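Local coordinates for rhusiopathiae surface protein B (PDB 3V10) that probably binds collagen as a cell-wall adhesin, this chain being its collagen-binding region with two immunoglobulin-like domains of the DEv-IgG type, at residues Q12-N16 against L144-I149; L20-P24 against S119-N123; D52-N58 against L135-L141; D59-L63 against I149-Q153. All blocks are in the same frame, centred on the assembly; numbering follows the deposited sequence.

Contact 1 of 4, residues Q12-N16 against L144-I149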
loop_
_atom_site.group_PDB
_atom_site.type_symbol
_atom_site.label_atom_id
_atom_site.label_comp_id
_atom_site.label_asym_id
_atom_site.label_seq_id
_atom_site.Cartn_x
_atom_site.Cartn_y
_atom_site.Cartn_z
ATOM N N GLN A 12 -11.584 -17.068 -13.783
ATOM C CA GLN A 12 -10.208 -16.948 -13.320
ATOM C C GLN A 12 -10.147 -16.415 -11.898
ATOM O O GLN A 12 -10.975 -15.598 -11.499
ATOM C CB GLN A 12 -9.408 -16.017 -14.246
ATOM C CG GLN A 12 -9.187 -16.569 -15.652
ATOM C CD GLN A 12 -8.458 -15.601 -16.565
ATOM O OE1 GLN A 12 -8.155 -14.469 -16.180
ATOM N NE2 GLN A 12 -8.174 -16.041 -17.788
ATOM N N PHE A 13 -9.162 -16.880 -11.138
ATOM C CA PHE A 13 -8.995 -16.434 -9.760
ATOM C C PHE A 13 -7.571 -16.674 -9.283
ATOM O O PHE A 13 -7.066 -17.796 -9.356
ATOM C CB PHE A 13 -9.980 -17.162 -8.843
ATOM C CG PHE A 13 -9.800 -16.842 -7.388
ATOM C CD1 PHE A 13 -9.697 -15.522 -6.963
ATOM C CD2 PHE A 13 -9.715 -17.860 -6.443
ATOM C CE1 PHE A 13 -9.509 -15.218 -5.616
ATOM C CE2 PHE A 13 -9.526 -17.564 -5.088
ATOM C CZ PHE A 13 -9.423 -16.239 -4.680
ATOM N N ASP A 14 -6.924 -15.623 -8.790
ATOM C CA ASP A 14 -5.554 -15.749 -8.316
ATOM C C ASP A 14 -5.208 -14.724 -7.240
ATOM O O ASP A 14 -5.716 -13.604 -7.248
ATOM C CB ASP A 14 -4.593 -15.618 -9.497
ATOM C CG ASP A 14 -3.196 -16.093 -9.165
ATOM O OD1 ASP A 14 -3.068 -17.147 -8.505
ATOM O OD2 ASP A 14 -2.230 -15.420 -9.572
ATOM N N VAL A 15 -4.345 -15.120 -6.311
ATOM C CA VAL A 15 -3.925 -14.245 -5.222
ATOM C C VAL A 15 -2.422 -13.991 -5.244
ATOM O O VAL A 15 -1.622 -14.915 -5.400
ATOM C CB VAL A 15 -4.279 -14.850 -3.845
ATOM C CG1 VAL A 15 -3.908 -13.867 -2.740
ATOM C CG2 VAL A 15 -5.756 -15.197 -3.790
ATOM N N ASN A 16 -2.045 -12.729 -5.074
ATOM C CA ASN A 16 -0.642 -12.333 -5.068
ATOM C C ASN A 16 -0.414 -11.295 -3.969
ATOM O O ASN A 16 -1.296 -10.493 -3.667
ATOM C CB ASN A 16 -0.251 -11.749 -6.432
ATOM C CG ASN A 16 -0.212 -12.800 -7.535
ATOM O OD1 ASN A 16 0.686 -13.643 -7.574
ATOM N ND2 ASN A 16 -1.192 -12.758 -8.431
ATOM N N LEU A 144 -15.602 -21.513 -6.855
ATOM C CA LEU A 144 -14.150 -21.561 -6.948
ATOM C C LEU A 144 -13.477 -22.334 -5.832
ATOM O O LEU A 144 -13.970 -22.381 -4.701
ATOM C CB LEU A 144 -13.585 -20.138 -6.963
ATOM C CG LEU A 144 -14.125 -19.199 -8.041
ATOM C CD1 LEU A 144 -13.523 -17.817 -7.850
ATOM C CD2 LEU A 144 -13.794 -19.749 -9.427
ATOM N N ASP A 145 -12.341 -22.944 -6.161
ATOM C CA ASP A 145 -11.565 -23.671 -5.171
ATOM C C ASP A 145 -10.816 -22.608 -4.368
ATOM O O ASP A 145 -10.402 -21.586 -4.913
ATOM C CB ASP A 145 -10.549 -24.605 -5.838
ATOM C CG ASP A 145 -11.203 -25.697 -6.664
ATOM O OD1 ASP A 145 -12.292 -26.173 -6.274
ATOM O OD2 ASP A 145 -10.618 -26.092 -7.693
ATOM N N LYS A 146 -10.653 -22.837 -3.073
ATOM C CA LYS A 146 -9.949 -21.875 -2.240
ATOM C C LYS A 146 -8.449 -21.921 -2.499
ATOM O O LYS A 146 -7.894 -22.962 -2.857
ATOM C CB LYS A 146 -10.206 -22.163 -0.760
ATOM C CG LYS A 146 -11.659 -22.060 -0.341
ATOM C CD LYS A 146 -11.812 -22.319 1.153
ATOM C CE LYS A 146 -13.275 -22.308 1.582
ATOM N NZ LYS A 146 -13.418 -22.519 3.056
ATOM N N GLN A 147 -7.799 -20.776 -2.334
ATOM C CA GLN A 147 -6.360 -20.684 -2.500
ATOM C C GLN A 147 -5.820 -20.245 -1.148
ATOM O O GLN A 147 -6.425 -19.407 -0.478
ATOM C CB GLN A 147 -6.006 -19.676 -3.595
ATOM C CG GLN A 147 -6.218 -20.228 -4.998
ATOM C CD GLN A 147 -5.726 -19.292 -6.081
ATOM O OE1 GLN A 147 -4.657 -18.696 -5.961
ATOM N NE2 GLN A 147 -6.498 -19.169 -7.155
ATOM N N MET A 148 -4.696 -20.821 -0.735
ATOM C CA MET A 148 -4.126 -20.493 0.567
ATOM C C MET A 148 -3.391 -19.164 0.632
ATOM O O MET A 148 -2.690 -18.765 -0.296
ATOM C CB MET A 148 -3.174 -21.603 1.043
ATOM C CG MET A 148 -2.384 -21.271 2.324
ATOM S SD MET A 148 -3.293 -21.330 3.906
ATOM C CE MET A 148 -4.386 -20.068 3.736
ATOM N N ILE A 149 -3.580 -18.488 1.755
ATOM C CA ILE A 149 -2.926 -17.226 2.042
ATOM C C ILE A 149 -2.303 -17.434 3.412
ATOM O O ILE A 149 -2.989 -17.817 4.367
ATOM C CB ILE A 149 -3.933 -16.047 2.103
ATOM C CG1 ILE A 149 -4.412 -15.701 0.689
ATOM C CG2 ILE A 149 -3.289 -14.844 2.782
ATOM C CD1 ILE A 149 -5.374 -14.519 0.627
#
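Phe-13 and Val-15 lie on strand 10-16 of the N-terminal immunoglobulin-like part of this collagen-binding region, and they meet the irregular segment 144-149, which leads into strand 150-153, at Leu-144, Gln-147 and Ile-149. The two segments run nearly in the same direction, yet at Val-15 and Gln-147 their CA atoms stay 7.4 Å apart, too far for backbone pairing; side chains make the contact instead. Gln-147 and Phe-13 carry most of it. The extended chain of Gln-147 slides past Phe-13 in the opposite sense, and NE2 donates to Phe-13 O at 2.7 Å with a bent N-H...O angle of 135°. The acceptor lies close to the amide plane, whereas NE2 stands 53° out of the carbonyl plane of Phe-13, above it rather than on a lone pair. The same NE2 lies 3.5 Å from ring atom CD2 of Phe-13, at an oblique approach. On the other branch, Gln-147 OE1 and Asp-14 OD1 are two acceptors 3.4 Å apart and make no bond. Val-15 N is buried without a partner; the nearest acceptor across the contact, Gln-147 OE1, is 3.6 Å away. Apolar touches flank the amide: Leu-144 CD1 reaches Phe-13 CB at 3.7 Å, and Val-15 CG1, set anti to its own nitrogen (chi1 -176°), meets Ile-149 CD1 at 3.7 Å. Behind the contact, strand 10-16 pairs with strand 28-35, whose Phe-30 is touched by Phe-13, Val-15 and Ile-149, while Gln-147 and Ile-149 bond through their backbones to Thr-137 and Leu-135.

Contact 2 of 4, residues L20-P24 against S119-N123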
loop_
_atom_site.group_PDB
_atom_site.type_symbol
_atom_site.label_atom_id
_atom_site.label_comp_id
_atom_site.label_asym_id
_atom_site.label_seq_id
_atom_site.Cartn_x
_atom_site.Cartn_y
_atom_site.Cartn_z
ATOM N N LEU A 20 4.542 -17.034 2.133
ATOM C CA LEU A 20 4.366 -16.362 3.413
ATOM C C LEU A 20 4.471 -14.848 3.265
ATOM O O LEU A 20 5.493 -14.329 2.822
ATOM C CB LEU A 20 5.410 -16.866 4.410
ATOM C CG LEU A 20 5.351 -16.388 5.861
ATOM C CD1 LEU A 20 4.000 -16.737 6.490
ATOM C CD2 LEU A 20 6.486 -17.040 6.639
ATOM N N ILE A 21 3.404 -14.144 3.625
ATOM C CA ILE A 21 3.396 -12.692 3.537
ATOM C C ILE A 21 4.021 -12.167 4.822
ATOM O O ILE A 21 3.546 -12.448 5.920
ATOM C CB ILE A 21 1.962 -12.163 3.350
ATOM C CG1 ILE A 21 1.420 -12.664 2.007
ATOM C CG2 ILE A 21 1.950 -10.633 3.392
ATOM C CD1 ILE A 21 -0.033 -12.327 1.755
ATOM N N ASN A 22 5.093 -11.394 4.665
ATOM C CA ASN A 22 5.862 -10.874 5.792
ATOM C C ASN A 22 5.337 -9.666 6.577
ATOM O O ASN A 22 5.446 -9.635 7.807
ATOM C CB ASN A 22 7.293 -10.603 5.313
ATOM C CG ASN A 22 8.208 -10.154 6.428
ATOM O OD1 ASN A 22 8.470 -8.961 6.592
ATOM N ND2 ASN A 22 8.696 -11.111 7.210
ATOM N N ASN A 23 4.786 -8.673 5.881
ATOM C CA ASN A 23 4.273 -7.480 6.550
ATOM C C ASN A 23 3.145 -6.838 5.735
ATOM O O ASN A 23 2.995 -7.116 4.545
ATOM C CB ASN A 23 5.408 -6.474 6.768
ATOM C CG ASN A 23 6.007 -5.990 5.468
ATOM O OD1 ASN A 23 5.334 -5.344 4.671
ATOM N ND2 ASN A 23 7.279 -6.306 5.241
ATOM N N PRO A 24 2.336 -5.972 6.371
ATOM C CA PRO A 24 1.220 -5.301 5.700
ATOM C C PRO A 24 1.583 -4.075 4.859
ATOM O O PRO A 24 0.693 -3.351 4.421
ATOM C CB PRO A 24 0.304 -4.933 6.867
ATOM C CG PRO A 24 1.283 -4.575 7.920
ATOM C CD PRO A 24 2.313 -5.689 7.818
ATOM N N SER A 119 -5.968 -5.258 -1.328
ATOM C CA SER A 119 -6.380 -5.341 0.067
ATOM C C SER A 119 -5.227 -5.103 1.029
ATOM O O SER A 119 -4.057 -5.211 0.661
ATOM C CB SER A 119 -7.008 -6.710 0.358
ATOM O OG SER A 119 -6.034 -7.738 0.312
ATOM N N VAL A 120 -5.573 -4.760 2.261
ATOM C CA VAL A 120 -4.593 -4.522 3.310
ATOM C C VAL A 120 -5.042 -5.341 4.511
ATOM O O VAL A 120 -6.240 -5.577 4.693
ATOM C CB VAL A 120 -4.536 -3.015 3.693
ATOM C CG1 VAL A 120 -5.930 -2.509 4.054
ATOM C CG2 VAL A 120 -3.588 -2.807 4.856
ATOM N N TYR A 121 -4.098 -5.805 5.321
ATOM C CA TYR A 121 -4.485 -6.583 6.487
ATOM C C TYR A 121 -4.037 -5.973 7.800
ATOM O O TYR A 121 -3.007 -5.303 7.878
ATOM C CB TYR A 121 -3.965 -8.029 6.404
ATOM C CG TYR A 121 -2.470 -8.204 6.552
ATOM C CD1 TYR A 121 -1.640 -8.246 5.435
ATOM C CD2 TYR A 121 -1.889 -8.366 7.811
ATOM C CE1 TYR A 121 -0.269 -8.453 5.559
ATOM C CE2 TYR A 121 -0.515 -8.572 7.950
ATOM C CZ TYR A 121 0.286 -8.619 6.817
ATOM O OH TYR A 121 1.634 -8.872 6.927
ATOM N N ASP A 122 -4.856 -6.193 8.822
ATOM C CA ASP A 122 -4.571 -5.734 10.169
ATOM C C ASP A 122 -4.239 -7.007 10.928
ATOM O O ASP A 122 -4.748 -8.074 10.602
ATOM C CB ASP A 122 -5.796 -5.070 10.805
ATOM C CG ASP A 122 -6.151 -3.746 10.159
ATOM O OD1 ASP A 122 -5.235 -2.922 9.935
ATOM O OD2 ASP A 122 -7.350 -3.523 9.888
ATOM N N ASN A 123 -3.379 -6.899 11.930
ATOM C CA ASN A 123 -2.993 -8.057 12.731
ATOM C C ASN A 123 -2.935 -7.617 14.185
ATOM O O ASN A 123 -2.095 -6.804 14.560
ATOM C CB ASN A 123 -1.635 -8.586 12.252
ATOM C CG ASN A 123 -0.928 -9.431 13.297
ATOM O OD1 ASN A 123 -1.545 -10.230 14.005
ATOM N ND2 ASN A 123 0.387 -9.270 13.381
HETATM O O HOH W 1 2.589 -9.122 9.396
HETATM O O HOH W 2 -1.403 -5.161 3.742
#
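Pro-24 lies over a face of the Tyr-121 ring. This is a CH-pi contact: Pro-24 CB is 3.8 Å from the Tyr-121 ring centroid and 14° off the ring normal, and the two side chains cross at about a right angle. Tyr-121 comes from strand 112-123, and a chi1 of 70° sets CG between the backbone N and the carbonyl carbon, carrying the phenol across to the turn that follows strand 20-21.

Apolar packing adds Ile-21, whose CG2 branch approaches Tyr-121 CE1 obliquely at 3.8 Å while the two side chains run past one another in opposite senses.

Polar contact passes through water. One water lies in the ring plane at its edge, 2.7 Å from Tyr-121 OH, and reaches Asn-22 O by a weak bond. A second accepts from Tyr-121 N at 3.2 Å and lies 2.9 Å from Pro-24 O, though it has more acceptors near it than protons to give.

The hydroxyl's close fit against the backbone of Asn-23 and Pro-24 is doubtful in the model. Within this immunoglobulin-like part, then, the turn is held to the strand mainly by packing on the ring, with water links of which one is weak and the other not fully settled, and with direct polar bonding absent between the two segments.

Contact 3 of 4, residues D52-N58 against L135-L141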
loop_
_atom_site.group_PDB
_atom_site.type_symbol
_atom_site.label_atom_id
_atom_site.label_comp_id
_atom_site.label_asym_id
_atom_site.label_seq_id
_atom_site.Cartn_x
_atom_site.Cartn_y
_atom_site.Cartn_z
ATOM N N ASP A 52 -21.015 -10.617 -4.731
ATOM C CA ASP A 52 -20.256 -10.101 -3.611
ATOM C C ASP A 52 -18.974 -10.845 -3.336
ATOM O O ASP A 52 -18.926 -12.075 -3.393
ATOM C CB ASP A 52 -21.132 -10.121 -2.360
ATOM C CG ASP A 52 -22.319 -9.195 -2.475
ATOM O OD1 ASP A 52 -22.099 -7.968 -2.568
ATOM O OD2 ASP A 52 -23.468 -9.686 -2.481
ATOM N N LEU A 53 -17.936 -10.084 -3.011
ATOM C CA LEU A 53 -16.638 -10.651 -2.686
ATOM C C LEU A 53 -16.437 -10.468 -1.185
ATOM O O LEU A 53 -16.802 -9.432 -0.628
ATOM C CB LEU A 53 -15.535 -9.921 -3.461
ATOM C CG LEU A 53 -15.721 -9.890 -4.982
ATOM C CD1 LEU A 53 -14.584 -9.109 -5.634
ATOM C CD2 LEU A 53 -15.765 -11.307 -5.516
ATOM N N THR A 54 -15.874 -11.478 -0.532
ATOM C CA THR A 54 -15.637 -11.408 0.903
ATOM C C THR A 54 -14.195 -11.752 1.231
ATOM O O THR A 54 -13.792 -12.907 1.140
ATOM C CB THR A 54 -16.550 -12.377 1.670
ATOM O OG1 THR A 54 -17.915 -12.132 1.313
ATOM C CG2 THR A 54 -16.385 -12.189 3.172
ATOM N N LEU A 55 -13.422 -10.742 1.612
ATOM C CA LEU A 55 -12.030 -10.946 1.971
ATOM C C LEU A 55 -11.995 -11.793 3.244
ATOM O O LEU A 55 -12.843 -11.651 4.123
ATOM C CB LEU A 55 -11.342 -9.594 2.173
ATOM C CG LEU A 55 -11.152 -8.800 0.874
ATOM C CD1 LEU A 55 -10.844 -7.344 1.183
ATOM C CD2 LEU A 55 -10.038 -9.434 0.031
ATOM N N PRO A 56 -11.004 -12.688 3.358
ATOM C CA PRO A 56 -10.867 -13.570 4.521
ATOM C C PRO A 56 -10.432 -12.889 5.809
ATOM O O PRO A 56 -9.921 -11.771 5.799
ATOM C CB PRO A 56 -9.843 -14.596 4.044
ATOM C CG PRO A 56 -8.914 -13.728 3.232
ATOM C CD PRO A 56 -9.859 -12.837 2.441
ATOM N N SER A 57 -10.635 -13.578 6.924
ATOM C CA SER A 57 -10.238 -13.040 8.213
ATOM C C SER A 57 -10.430 -14.089 9.291
ATOM O O SER A 57 -11.148 -15.061 9.092
ATOM C CB SER A 57 -11.103 -11.830 8.567
ATOM O OG SER A 57 -12.446 -12.235 8.775
ATOM N N ASN A 58 -9.758 -13.904 10.419
ATOM C CA ASN A 58 -9.956 -14.791 11.557
ATOM C C ASN A 58 -10.057 -13.858 12.752
ATOM O O ASN A 58 -10.354 -12.681 12.572
ATOM C CB ASN A 58 -8.839 -15.848 11.718
ATOM C CG ASN A 58 -7.459 -15.259 11.892
ATOM O OD1 ASN A 58 -7.285 -14.199 12.482
ATOM N ND2 ASN A 58 -6.453 -15.982 11.402
ATOM N N LEU A 135 -5.203 -18.056 6.054
ATOM C CA LEU A 135 -6.488 -17.544 5.597
ATOM C C LEU A 135 -6.839 -17.997 4.187
ATOM O O LEU A 135 -6.898 -17.190 3.262
ATOM C CB LEU A 135 -6.489 -16.017 5.659
ATOM C CG LEU A 135 -6.383 -15.399 7.057
ATOM C CD1 LEU A 135 -6.288 -13.887 6.933
ATOM C CD2 LEU A 135 -7.591 -15.795 7.894
ATOM N N PRO A 136 -7.079 -19.305 4.006
ATOM C CA PRO A 136 -7.429 -19.816 2.678
ATOM C C PRO A 136 -8.739 -19.167 2.254
ATOM O O PRO A 136 -9.615 -18.947 3.088
ATOM C CB PRO A 136 -7.534 -21.323 2.904
ATOM C CG PRO A 136 -7.952 -21.428 4.325
ATOM C CD PRO A 136 -7.141 -20.372 5.023
ATOM N N THR A 137 -8.882 -18.858 0.971
ATOM C CA THR A 137 -10.092 -18.181 0.534
ATOM C C THR A 137 -10.431 -18.315 -0.952
ATOM O O THR A 137 -9.563 -18.552 -1.794
ATOM C CB THR A 137 -9.974 -16.664 0.867
ATOM O OG1 THR A 137 -11.221 -16.001 0.631
ATOM C CG2 THR A 137 -8.902 -16.017 -0.010
ATOM N N ASN A 138 -11.717 -18.172 -1.248
ATOM C CA ASN A 138 -12.218 -18.178 -2.614
ATOM C C ASN A 138 -13.076 -16.917 -2.705
ATOM O O ASN A 138 -13.972 -16.812 -3.540
ATOM C CB ASN A 138 -13.061 -19.433 -2.916
ATOM C CG ASN A 138 -14.177 -19.657 -1.913
ATOM O OD1 ASN A 138 -14.552 -18.758 -1.162
ATOM N ND2 ASN A 138 -14.724 -20.872 -1.905
ATOM N N LEU A 139 -12.769 -15.955 -1.832
ATOM C CA LEU A 139 -13.492 -14.681 -1.752
ATOM C C LEU A 139 -14.995 -14.865 -1.572
ATOM O O LEU A 139 -15.779 -13.965 -1.878
ATOM C CB LEU A 139 -13.230 -13.825 -2.993
ATOM C CG LEU A 139 -11.827 -13.224 -3.114
ATOM C CD1 LEU A 139 -11.737 -12.372 -4.367
ATOM C CD2 LEU A 139 -11.524 -12.388 -1.871
ATOM N N GLY A 140 -15.392 -16.032 -1.077
ATOM C CA GLY A 140 -16.803 -16.297 -0.867
ATOM C C GLY A 140 -17.530 -16.810 -2.096
ATOM O O GLY A 140 -18.719 -17.117 -2.036
ATOM N N LEU A 141 -16.825 -16.911 -3.217
ATOM C CA LEU A 141 -17.428 -17.401 -4.454
ATOM C C LEU A 141 -17.383 -18.931 -4.423
ATOM O O LEU A 141 -16.361 -19.551 -4.731
ATOM C CB LEU A 141 -16.662 -16.838 -5.654
ATOM C CG LEU A 141 -16.496 -15.308 -5.616
ATOM C CD1 LEU A 141 -15.581 -14.846 -6.745
ATOM C CD2 LEU A 141 -17.857 -14.637 -5.723
HETATM O O HOH W 3 -18.932 -13.390 -1.128
HETATM O O HOH W 4 -13.143 -15.178 2.363
#
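Leu-53, Leu-55, Leu-139 and Leu-141 form the apolar centre. Leu-53 CD2 meets Leu-141 CD1 at 3.8 Å, and Leu-55 lies alongside Leu-139, the two pointing the same way with their CD2 methyls 3.8 Å apart. Strand 28-35 packs on this group: Leu-32 touches Leu-53 and Leu-141, and Phe-30 touches Leu-55. Farther along, Pro-56 crosses Thr-137 at about a right angle, Pro-56 CB to Thr-137 CB being 3.8 Å, and Leu-135 drives its CD2 branch to within 3.6 Å of Ser-57 C.

The loop between strands 131-134 and 150-153 folds back as a type I' beta turn, Asn-138 to Leu-141, closed by a bond from Leu-141 N to Asn-138 O. Leu-139 and Gly-140 both have positive phi, as this turn requires. An ST turn leads in: with OG1 anti to the backbone N (chi1 -172°) and beside the carbonyl carbon, Thr-137 accepts from Leu-139 N. An Asx turn overlaps the beta turn, Asn-138 OD1 accepting from Gly-140 N. The turn presents Leu-139 O to the end of strand 50-54: Thr-54 N donates to it at 2.8 Å and 159°.

At the polar edge, one water donates to Asp-52 O at 2.6 Å and, at a longer 3.3 Å, to Leu-139 O, while accepting from Thr-54 OG1. A second water joins Thr-54 O to Thr-137 OG1, 2.7 Å from each.

Contact 4 of 4, residues D59-L63 against I149-Q153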
loop_
_atom_site.group_PDB
_atom_site.type_symbol
_atom_site.label_atom_id
_atom_site.label_comp_id
_atom_site.label_asym_id
_atom_site.label_seq_id
_atom_site.Cartn_x
_atom_site.Cartn_y
_atom_site.Cartn_z
ATOM N N ASP A 59 -9.822 -14.345 13.962
ATOM C CA ASP A 59 -9.948 -13.473 15.127
ATOM C C ASP A 59 -8.849 -12.433 15.326
ATOM O O ASP A 59 -9.037 -11.476 16.080
ATOM C CB ASP A 59 -10.096 -14.319 16.396
ATOM C CG ASP A 59 -11.526 -14.774 16.627
ATOM O OD1 ASP A 59 -12.143 -15.299 15.676
ATOM O OD2 ASP A 59 -12.036 -14.608 17.759
ATOM N N GLU A 60 -7.717 -12.601 14.656
ATOM C CA GLU A 60 -6.609 -11.655 14.803
ATOM C C GLU A 60 -6.202 -10.950 13.509
ATOM O O GLU A 60 -5.656 -9.847 13.543
ATOM C CB GLU A 60 -5.384 -12.372 15.385
ATOM C CG GLU A 60 -5.656 -13.092 16.697
ATOM C CD GLU A 60 -4.416 -13.741 17.280
ATOM O OE1 GLU A 60 -3.599 -14.289 16.505
ATOM O OE2 GLU A 60 -4.265 -13.712 18.518
ATOM N N VAL A 61 -6.466 -11.583 12.372
ATOM C CA VAL A 61 -6.098 -11.011 11.078
ATOM C C VAL A 61 -7.300 -10.864 10.147
ATOM O O VAL A 61 -8.029 -11.824 9.898
ATOM C CB VAL A 61 -5.033 -11.891 10.376
ATOM C CG1 VAL A 61 -4.608 -11.257 9.049
ATOM C CG2 VAL A 61 -3.839 -12.071 11.281
ATOM N N SER A 62 -7.506 -9.653 9.637
ATOM C CA SER A 62 -8.606 -9.386 8.721
ATOM C C SER A 62 -8.105 -8.616 7.509
ATOM O O SER A 62 -7.323 -7.676 7.641
ATOM C CB SER A 62 -9.712 -8.572 9.415
ATOM O OG SER A 62 -10.404 -9.352 10.379
ATOM N N LEU A 63 -8.534 -9.040 6.327
ATOM C CA LEU A 63 -8.157 -8.351 5.100
ATOM C C LEU A 63 -9.309 -7.429 4.763
ATOM O O LEU A 63 -10.470 -7.792 4.954
ATOM C CB LEU A 63 -7.934 -9.340 3.954
ATOM C CG LEU A 63 -6.518 -9.909 3.846
ATOM C CD1 LEU A 63 -6.208 -10.742 5.076
ATOM C CD2 LEU A 63 -6.406 -10.755 2.583
ATOM N N ILE A 149 -3.580 -18.488 1.755
ATOM C CA ILE A 149 -2.926 -17.226 2.042
ATOM C C ILE A 149 -2.303 -17.434 3.412
ATOM O O ILE A 149 -2.989 -17.817 4.367
ATOM C CB ILE A 149 -3.933 -16.047 2.103
ATOM C CG1 ILE A 149 -4.412 -15.701 0.689
ATOM C CG2 ILE A 149 -3.289 -14.844 2.782
ATOM C CD1 ILE A 149 -5.374 -14.519 0.627
ATOM N N THR A 150 -0.994 -17.227 3.491
ATOM C CA THR A 150 -0.260 -17.379 4.738
ATOM C C THR A 150 0.301 -16.022 5.131
ATOM O O THR A 150 1.038 -15.398 4.362
ATOM C CB THR A 150 0.903 -18.388 4.585
ATOM O OG1 THR A 150 1.834 -17.905 3.610
ATOM C CG2 THR A 150 0.370 -19.735 4.132
ATOM N N ILE A 151 -0.056 -15.569 6.329
ATOM C CA ILE A 151 0.385 -14.275 6.824
ATOM C C ILE A 151 1.202 -14.416 8.096
ATOM O O ILE A 151 0.777 -15.058 9.053
ATOM C CB ILE A 151 -0.820 -13.351 7.124
ATOM C CG1 ILE A 151 -1.578 -13.040 5.830
ATOM C CG2 ILE A 151 -0.340 -12.061 7.790
ATOM C CD1 ILE A 151 -2.871 -12.284 6.052
ATOM N N SER A 152 2.376 -13.804 8.098
ATOM C CA SER A 152 3.249 -13.861 9.255
ATOM C C SER A 152 2.809 -12.898 10.346
ATOM O O SER A 152 2.573 -11.715 10.095
ATOM C CB SER A 152 4.685 -13.530 8.857
ATOM O OG SER A 152 5.484 -13.346 10.013
ATOM N N GLN A 153 2.697 -13.424 11.560
ATOM C CA GLN A 153 2.333 -12.628 12.718
ATOM C C GLN A 153 3.571 -12.646 13.596
ATOM O O GLN A 153 3.732 -13.525 14.438
ATOM C CB GLN A 153 1.158 -13.257 13.459
ATOM C CG GLN A 153 -0.153 -13.176 12.714
ATOM C CD GLN A 153 -1.260 -13.909 13.437
ATOM O OE1 GLN A 153 -1.339 -15.137 13.390
ATOM N NE2 GLN A 153 -2.114 -13.161 14.127
#
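The torsions place Gln-153 and Glu-60 within reach of each other: each side chain leaves with CG anti to its own carbonyl carbon (chi1 -70° in Gln-153) and then runs extended, so that a long arm from each segment spans the gap. They cross at about a right angle, with amide and carboxylate planes nearly perpendicular. Gln-153 NE2 donates to Glu-60 OE1 at 3.0 Å, a moderately bent bond of 148°; the donor sits above the carboxylate plane, and the oxygen is likewise tilted from the amide plane. Val-61 CG2 packs against the same nitrogen, 3.5 Å from Gln-153 NE2.

Deeper in, the contact is hydrocarbon. Val-61 and Ile-151 reach toward each other tip to tip, Val-61 CG1 to Ile-151 CD1 being 3.6 Å. Leu-63 slides past Ile-151 and touches the same terminal methyl, with Leu-63 CD1 at 3.8 Å from Ile-151 CD1. A looser touch joins Leu-63 CD2 to Ile-149 CD1. The axes of strands 61-63 and 150-153 pass 10.0 Å apart at 133°, a separation consistent with two facing sheet layers that meet through side chains, as in a beta sandwich.

Both polar ends have second partners: Lys-131 forms a salt bridge with Glu-60 OE1, and Gln-153 NE2 also donates to Asn-123 OD1. NE2 therefore has two acceptors, enough for one hydrogen each, and the lysine probably balances the carboxylate's charge at the border of a buried apolar interface.

From the N terminus, segment 12-16 opens the widest of the four loops, closed by contact 1 at 144-149; contacts 2 (20-24 to 119-123) and 3 (52-58 to 135-141) nest inside it. Contacts 2 and 3 cross each other, and contact 4, from 59-63 to 149-153, crosses all three others. Ile-149 belongs to both contacts 1 and 4. Backbone bonds join 135-141 to 144-149, linking contacts 3 and 1, while Ile-21 pairs with strand 150-153, linking contacts 2 and 4. Together they tie the 131-153 region and strand 20-21 to the sheet that holds strands 10-16, 50-54, 61-65 and 112-123.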